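Local coordinates for periplasmic binding protein/LacI transcriptional regulator (Brachyspira murdochii, PDB 4KQC) that probably binds a sugar as the solute-binding component of an ABC transporter, at residues 114-119 and 267-272; 259-264 and 307-312. All blocks are in the same frame, centred on the assembly; numbering follows the deposited sequence.

Contact 1 (114-119 and 267-272); sequences RAAAAI and GSVTQD
V269 on strand 267-270 points its two methyls at one turn of helix 113-133, where A116 and I119 receive them. The close part is small. V269 CG1 lies 3.7 Å from the backbone carbonyl oxygen A116 O and 3.8 Å from I119 CG2, so one methyl fills the angle between backbone and side chain. I119 CG2, anti to the backbone N because a chi1 of -63° sets CG1 beside that N, makes the nearest approach, and the two side chains cross obliquely. The contact between the side chains of V269 and A116 is looser, CG2 standing 4.3 Å from A116 CB. Everything here is apolar except A116 O, and the pair A116 and V269 is buried. I119 is partly exposed, and its side chain lies about 3 Å from a nitrate ion that probably came from the crystallisation liquor. R114, exposed, makes a salt bridge with E159 of helix 152-171. On the sheet side, F250 of strand 246-250 touches both A116 and V269, while W302 of strand 301-303 touches V269 and I119; helix 113-133 thus lies over three neighbouring strands of the mixed sheet.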
ATOM      1  N   ARG A 114      -4.545   5.779   5.041  1.00 12.82           N
ATOM      2  CA  ARG A 114      -4.653   6.011   6.460  1.00 12.88           C
ATOM      3  C   ARG A 114      -5.716   5.098   7.111  1.00 12.25           C
ATOM      4  O   ARG A 114      -5.470   4.471   8.153  1.00 12.63           O
ATOM      5  CB  ARG A 114      -4.946   7.475   6.791  1.00 12.86           C
ATOM      6  CG  ARG A 114      -3.724   8.345   6.556  1.00 13.89           C
ATOM      7  CD  ARG A 114      -4.100   9.820   6.531  1.00 15.89           C
ATOM      8  NE  ARG A 114      -2.885  10.650   6.473  1.00 17.04           N
ATOM      9  CZ  ARG A 114      -2.150  10.848   5.362  1.00 17.75           C
ATOM     10  NH1 ARG A 114      -2.508  10.364   4.166  1.00 17.67           N
ATOM     11  NH2 ARG A 114      -1.055  11.578   5.461  1.00 21.17           N
ATOM     12  N   ALA A 115      -6.844   4.938   6.406  1.00 12.02           N
ATOM     13  CA  ALA A 115      -7.905   4.053   6.862  1.00 11.85           C
ATOM     14  C   ALA A 115      -7.524   2.611   6.849  1.00 11.79           C
ATOM     15  O   ALA A 115      -7.872   1.897   7.768  1.00 11.53           O
ATOM     16  CB  ALA A 115      -9.111   4.247   5.973  1.00 13.31           C
ATOM     17  N   ALA A 116      -6.774   2.176   5.853  1.00 11.40           N
ATOM     18  CA  ALA A 116      -6.351   0.793   5.777  1.00 12.07           C
ATOM     19  C   ALA A 116      -5.385   0.496   6.928  1.00 11.79           C
ATOM     20  O   ALA A 116      -5.435  -0.554   7.581  1.00 11.53           O
ATOM     21  CB  ALA A 116      -5.710   0.545   4.467  1.00 12.94           C
ATOM     22  N   ALA A 117      -4.475   1.435   7.170  1.00 11.03           N
ATOM     23  CA  ALA A 117      -3.505   1.288   8.236  1.00 10.94           C
ATOM     24  C   ALA A 117      -4.136   1.304   9.624  1.00 11.83           C
ATOM     25  O   ALA A 117      -3.619   0.678  10.548  1.00 11.84           O
ATOM     26  CB  ALA A 117      -2.437   2.378   8.094  1.00 11.79           C
ATOM     27  N   ALA A 118      -5.219   2.044   9.764  1.00 11.93           N
ATOM     28  CA  ALA A 118      -5.988   2.057  10.981  1.00 12.05           C
ATOM     29  C   ALA A 118      -6.595   0.707  11.257  1.00 11.84           C
ATOM     30  O   ALA A 118      -6.752   0.369  12.428  1.00 13.63           O
ATOM     31  CB  ALA A 118      -7.029   3.151  10.959  1.00 12.71           C
ATOM     32  N   ILE A 119      -6.956  -0.078  10.232  1.00 11.77           N
ATOM     33  CA  ILE A 119      -7.491  -1.428  10.458  1.00 12.04           C
ATOM     34  C   ILE A 119      -6.380  -2.230  11.156  1.00 11.63           C
ATOM     35  O   ILE A 119      -6.622  -2.970  12.119  1.00 12.04           O
ATOM     36  CB  ILE A 119      -7.914  -2.139   9.139  1.00 12.84           C
ATOM     37  CG1 ILE A 119      -9.056  -1.391   8.432  1.00 15.17           C
ATOM     38  CG2 ILE A 119      -8.174  -3.613   9.427  1.00 13.09           C
ATOM     39  CD1 ILE A 119      -9.293  -1.853   7.017  1.00 17.79           C
ATOM     40  N   GLY A 267      -1.653 -11.322  10.117  1.00 11.50           N
ATOM     41  CA  GLY A 267      -2.673 -10.874   9.174  1.00 10.86           C
ATOM     42  C   GLY A 267      -2.143  -9.621   8.512  1.00  9.94           C
ATOM     43  O   GLY A 267      -1.149  -9.028   9.013  1.00  9.18           O
ATOM     44  N   SER A 268      -2.833  -9.215   7.478  1.00  9.80           N
ATOM     45  CA  SER A 268      -2.509  -8.009   6.728  1.00 10.05           C
ATOM     46  C   SER A 268      -3.726  -7.394   6.128  1.00 10.54           C
ATOM     47  O   SER A 268      -4.824  -7.989   6.103  1.00  9.97           O
ATOM     48  CB  SER A 268      -1.511  -8.349   5.595  1.00 10.62           C
ATOM     49  OG  SER A 268      -0.230  -8.721   6.107  1.00 11.08           O
ATOM     50  N   VAL A 269      -3.600  -6.169   5.643  1.00 10.82           N
ATOM     51  CA  VAL A 269      -4.708  -5.566   4.884  1.00 11.59           C
ATOM     52  C   VAL A 269      -4.432  -5.602   3.412  1.00 11.64           C
ATOM     53  O   VAL A 269      -3.284  -5.433   3.007  1.00 12.49           O
ATOM     54  CB  VAL A 269      -5.028  -4.119   5.340  1.00 11.74           C
ATOM     55  CG1 VAL A 269      -5.604  -4.142   6.716  1.00 14.05           C
ATOM     56  CG2 VAL A 269      -3.842  -3.226   5.298  1.00 11.06           C
ATOM     57  N   THR A 270      -5.465  -5.884   2.622  1.00 12.04           N
ATOM     58  CA  THR A 270      -5.310  -5.927   1.149  1.00 11.42           C
ATOM     59  C   THR A 270      -6.120  -4.830   0.531  1.00 11.28           C
ATOM     60  O   THR A 270      -7.186  -4.447   1.002  1.00 10.69           O
ATOM     61  CB  THR A 270      -5.731  -7.276   0.512  1.00 12.09           C
ATOM     62  OG1 THR A 270      -5.513  -7.264  -0.899  1.00 13.35           O
ATOM     63  CG2 THR A 270      -7.178  -7.656   0.782  1.00 11.92           C
ATOM     64  N   GLN A 271      -5.606  -4.314  -0.554  1.00 10.08           N
ATOM     65  CA  GLN A 271      -6.371  -3.414  -1.394  1.00 10.98           C
ATOM     66  C   GLN A 271      -7.289  -4.183  -2.345  1.00 10.99           C
ATOM     67  O   GLN A 271      -7.375  -5.378  -2.277  1.00 12.28           O
ATOM     68  CB  GLN A 271      -5.431  -2.510  -2.190  1.00 11.10           C
ATOM     69  CG  GLN A 271      -4.317  -1.777  -1.420  1.00 11.78           C
ATOM     70  CD  GLN A 271      -3.474  -0.931  -2.348  1.00 12.55           C
ATOM     71  OE1 GLN A 271      -3.991   0.059  -2.921  1.00 15.40           O
ATOM     72  NE2 GLN A 271      -2.242  -1.281  -2.547  1.00 13.03           N
ATOM     73  N   ASP A 272      -8.000  -3.467  -3.225  1.00 11.67           N
ATOM     74  CA  ASP A 272      -8.934  -4.097  -4.215  1.00 12.38           C
ATOM     75  C   ASP A 272      -8.467  -3.647  -5.612  1.00 11.64           C
ATOM     76  O   ASP A 272      -9.002  -2.667  -6.175  1.00 11.60           O
ATOM     77  CB  ASP A 272     -10.356  -3.649  -3.944  1.00 12.60           C
ATOM     78  CG  ASP A 272     -11.395  -4.342  -4.837  1.00 13.31           C
ATOM     79  OD1 ASP A 272     -11.095  -5.042  -5.836  1.00 14.27           O
ATOM     80  OD2 ASP A 272     -12.633  -4.246  -4.532  1.00 14.64           O
TER

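Contact 2 (259-264 and 307-312); sequences AIRNGI and NIDDPE. With NO3 (nitrate ion), chain F.
R261, at the end of helix 254-261, reaches over I308 to grip the carboxylate of D309. Its chain, extended from CG to NE, carries the guanidinium out to the turn, where D309 meets the edge of the guanidinium, the two planes 20° apart. R261 NH2 donates to D309 OD1 at 2.9 Å; the oxygen lies close to the guanidinium plane and is approached on its syn side, though the nitrogen stands 28° out of the carboxylate plane. The second arm of this salt bridge, R261 NH1 to D309 OD2, is weak at 3.3 Å. Together the two bonds would tend to limit rotation of the guanidinium, while both residues remain exposed to solvent.

I308 approaches from another direction. Its CD1 sits 4.0 Å above one face of the R261 guanidinium, toward the rim, and CG2 lies 3.7 Å from R261 NH1. Because CG1 is anti to the backbone N (chi1 -165°), the ethyl arm extends toward the helix, and CD1 also meets I260 CG2 at 4.3 Å. An alanine at I308 is likely to take away the apolar cover on that guanidinium face and the contact with I260 CG2, leaving the R261 arm freer to move. I308 also touches L317.

Beyond R261, N262 ND2 holds a nitrate oxygen, O3, at 3.1 Å; the ion probably came from the crystallisation liquor. G263, with positive phi, ends helix 254-261 in a Schellman motif. Across the contact, N307 to D310 form a type I beta turn leading into helix 311-314, with D310 at the N-cap position. The arrangement is a surface salt bridge over an apolar patch, joining a helix C-terminus to a beta turn.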
ATOM      1  N   ALA A 259       3.869 -16.521   4.658  1.00 11.62           N
ATOM      2  CA  ALA A 259       4.142 -16.165   6.075  1.00 11.46           C
ATOM      3  C   ALA A 259       2.857 -16.139   6.882  1.00 11.39           C
ATOM      4  O   ALA A 259       2.857 -16.467   8.063  1.00 11.39           O
ATOM      5  CB  ALA A 259       4.853 -14.853   6.198  1.00 11.47           C
ATOM      6  N   ILE A 260       1.784 -15.632   6.290  1.00 11.25           N
ATOM      7  CA  ILE A 260       0.441 -15.682   6.990  1.00 11.42           C
ATOM      8  C   ILE A 260      -0.016 -17.143   7.147  1.00 13.41           C
ATOM      9  O   ILE A 260      -0.400 -17.533   8.211  1.00 12.81           O
ATOM     10  CB  ILE A 260      -0.611 -14.827   6.278  1.00 11.61           C
ATOM     11  CG1 ILE A 260      -0.236 -13.358   6.486  1.00 11.85           C
ATOM     12  CG2 ILE A 260      -2.038 -15.115   6.819  1.00 12.36           C
ATOM     13  CD1 ILE A 260      -0.933 -12.426   5.574  1.00 11.99           C
ATOM     14  N   ARG A 261       0.093 -17.963   6.095  1.00 13.44           N
ATOM     15  CA  ARG A 261      -0.268 -19.383   6.224  1.00 15.38           C
ATOM     16  C   ARG A 261       0.549 -20.143   7.282  1.00 16.07           C
ATOM     17  O   ARG A 261       0.018 -21.006   7.998  1.00 17.75           O
ATOM     18  CB  ARG A 261      -0.166 -20.065   4.878  1.00 16.21           C
ATOM     19  CG  ARG A 261      -1.191 -19.587   3.862  1.00 18.48           C
ATOM     20  CD  ARG A 261      -0.983 -20.341   2.548  1.00 20.45           C
ATOM     21  NE  ARG A 261      -1.810 -19.779   1.508  1.00 24.06           N
ATOM     22  CZ  ARG A 261      -3.121 -19.969   1.444  1.00 24.46           C
ATOM     23  NH1 ARG A 261      -3.732 -20.741   2.330  1.00 26.91           N
ATOM     24  NH2 ARG A 261      -3.827 -19.414   0.454  1.00 26.11           N
ATOM     25  N   ASN A 262       1.830 -19.802   7.415  1.00 15.23           N
ATOM     26  CA  ASN A 262       2.744 -20.437   8.340  1.00 16.14           C
ATOM     27  C   ASN A 262       2.745 -19.827   9.736  1.00 15.75           C
ATOM     28  O   ASN A 262       3.562 -20.251  10.565  1.00 16.30           O
ATOM     29  CB  ASN A 262       4.168 -20.283   7.782  1.00 19.38           C
ATOM     30  CG  ASN A 262       4.427 -21.115   6.558  1.00 22.77           C
ATOM     31  OD1 ASN A 262       3.778 -22.136   6.347  1.00 26.73           O
ATOM     32  ND2 ASN A 262       5.393 -20.674   5.721  1.00 25.04           N
ATOM     33  N   GLY A 263       1.935 -18.778   9.988  1.00 12.49           N
ATOM     34  CA  GLY A 263       1.810 -18.206  11.302  1.00 13.01           C
ATOM     35  C   GLY A 263       2.861 -17.207  11.765  1.00 12.29           C
ATOM     36  O   GLY A 263       2.892 -16.821  12.935  1.00 12.38           O
ATOM     37  N   ILE A 264       3.765 -16.802  10.845  1.00 13.05           N
ATOM     38  CA  ILE A 264       4.775 -15.805  11.118  1.00 12.31           C
ATOM     39  C   ILE A 264       4.169 -14.374  11.141  1.00 11.81           C
ATOM     40  O   ILE A 264       4.518 -13.577  11.966  1.00 11.83           O
ATOM     41  CB  ILE A 264       5.933 -15.905  10.083  1.00 13.23           C
ATOM     42  CG1 ILE A 264       6.554 -17.321  10.111  1.00 14.27           C
ATOM     43  CG2 ILE A 264       6.983 -14.836  10.368  1.00 14.65           C
ATOM     44  CD1 ILE A 264       7.315 -17.664   8.872  1.00 15.41           C
ATOM     45  N   ASN A 307      -9.568 -16.331   6.622  1.00 17.43           N
ATOM     46  CA  ASN A 307     -10.323 -15.985   5.411  1.00 16.57           C
ATOM     47  C   ASN A 307      -9.499 -15.911   4.143  1.00 15.09           C
ATOM     48  O   ASN A 307     -10.013 -15.543   3.080  1.00 14.88           O
ATOM     49  CB  ASN A 307     -11.104 -14.673   5.578  1.00 16.13           C
ATOM     50  CG  ASN A 307     -10.206 -13.454   5.699  1.00 15.83           C
ATOM     51  OD1 ASN A 307      -8.990 -13.599   5.803  1.00 15.29           O
ATOM     52  ND2 ASN A 307     -10.796 -12.258   5.637  1.00 15.88           N
ATOM     53  N   ILE A 308      -8.218 -16.258   4.251  1.00 15.74           N
ATOM     54  CA  ILE A 308      -7.337 -16.153   3.077  1.00 15.70           C
ATOM     55  C   ILE A 308      -7.808 -16.966   1.833  1.00 17.40           C
ATOM     56  O   ILE A 308      -7.521 -16.573   0.675  1.00 18.32           O
ATOM     57  CB  ILE A 308      -5.889 -16.552   3.461  1.00 16.35           C
ATOM     58  CG1 ILE A 308      -4.860 -16.131   2.399  1.00 17.68           C
ATOM     59  CG2 ILE A 308      -5.788 -18.059   3.721  1.00 17.17           C
ATOM     60  CD1 ILE A 308      -3.425 -16.162   2.897  1.00 17.76           C
ATOM     61  N   ASP A 309      -8.513 -18.080   2.063  1.00 19.61           N
ATOM     62  CA  ASP A 309      -9.020 -18.865   0.933  1.00 20.99           C
ATOM     63  C   ASP A 309     -10.468 -18.599   0.602  1.00 20.28           C
ATOM     64  O   ASP A 309     -11.029 -19.237  -0.306  1.00 21.91           O
ATOM     65  CB  ASP A 309      -8.822 -20.352   1.199  1.00 22.69           C
ATOM     66  CG  ASP A 309      -7.373 -20.710   1.320  1.00 26.43           C
ATOM     67  OD1 ASP A 309      -6.618 -20.332   0.399  1.00 28.77           O
ATOM     68  OD2 ASP A 309      -7.007 -21.412   2.287  1.00 32.11           O
ATOM     69  N   ASP A 310     -11.105 -17.667   1.304  1.00 19.34           N
ATOM     70  CA  ASP A 310     -12.458 -17.288   0.888  1.00 20.77           C
ATOM     71  C   ASP A 310     -12.392 -16.692  -0.522  1.00 19.76           C
ATOM     72  O   ASP A 310     -11.557 -15.793  -0.791  1.00 17.74           O
ATOM     73  CB  ASP A 310     -13.044 -16.256   1.830  1.00 21.08           C
ATOM     74  CG  ASP A 310     -13.304 -16.793   3.189  1.00 26.40           C
ATOM     75  OD1 ASP A 310     -13.049 -18.022   3.447  1.00 27.98           O
ATOM     76  OD2 ASP A 310     -13.752 -15.951   4.006  1.00 29.11           O
ATOM     77  N   PRO A 311     -13.266 -17.133  -1.437  1.00 19.40           N
ATOM     78  CA  PRO A 311     -13.112 -16.657  -2.810  1.00 20.32           C
ATOM     79  C   PRO A 311     -13.127 -15.137  -2.946  1.00 19.44           C
ATOM     80  O   PRO A 311     -12.361 -14.570  -3.765  1.00 17.47           O
ATOM     81  CB  PRO A 311     -14.316 -17.326  -3.535  1.00 21.95           C
ATOM     82  CG  PRO A 311     -14.498 -18.592  -2.736  1.00 22.71           C
ATOM     83  CD  PRO A 311     -14.281 -18.187  -1.322  1.00 22.28           C
ATOM     84  N   GLU A 312     -13.911 -14.440  -2.142  1.00 18.95           N
ATOM     85  CA  GLU A 312     -14.006 -12.981  -2.303  1.00 22.65           C
ATOM     86  C   GLU A 312     -12.770 -12.248  -1.777  1.00 20.10           C
ATOM     87  O   GLU A 312     -12.594 -11.052  -2.045  1.00 20.48           O
ATOM     88  CB  GLU A 312     -15.228 -12.432  -1.586  1.00 26.54           C
ATOM     89  CG  GLU A 312     -16.556 -12.874  -2.185  1.00 31.50           C
ATOM     90  CD  GLU A 312     -16.876 -12.313  -3.579  1.00 37.47           C
ATOM     91  OE1 GLU A 312     -16.224 -11.356  -4.065  1.00 37.37           O
ATOM     92  OE2 GLU A 312     -17.820 -12.857  -4.198  1.00 42.34           O
TER
HETATM   93  N   NO3 F 505       5.460 -22.100   1.995  1.00 46.34           N
HETATM   94  O1  NO3 F 505       4.319 -22.478   2.262  1.00 49.89           O
HETATM   95  O2  NO3 F 505       5.866 -21.914   0.659  1.00 49.26           O
HETATM   96  O3  NO3 F 505       6.373 -21.859   3.022  1.00 45.12           O

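The centres of the contacts lie 15 Å apart, with contact 1 about 8 Å and contact 2 about 18 Å from the centre of the chain. Their segments alternate along the sequence: 114-119, 259-264, 267-272, 307-312. Helix 254-261 is followed by strand 267-270 after a short turn, and the two contacts touch where I260 CD1 packs against S268 OG at 3.8 Å. Strand 267-270, flanked by 246-250 and 301-303 in the mixed sheet, therefore has helix 113-133 packed on it in contact 1, while the helix preceding it meets the 307-310 turn in contact 2. Together they tie helix 113-133 and the segment near the C-terminus to one lobe of the two-sheet periplasmic binding protein fold.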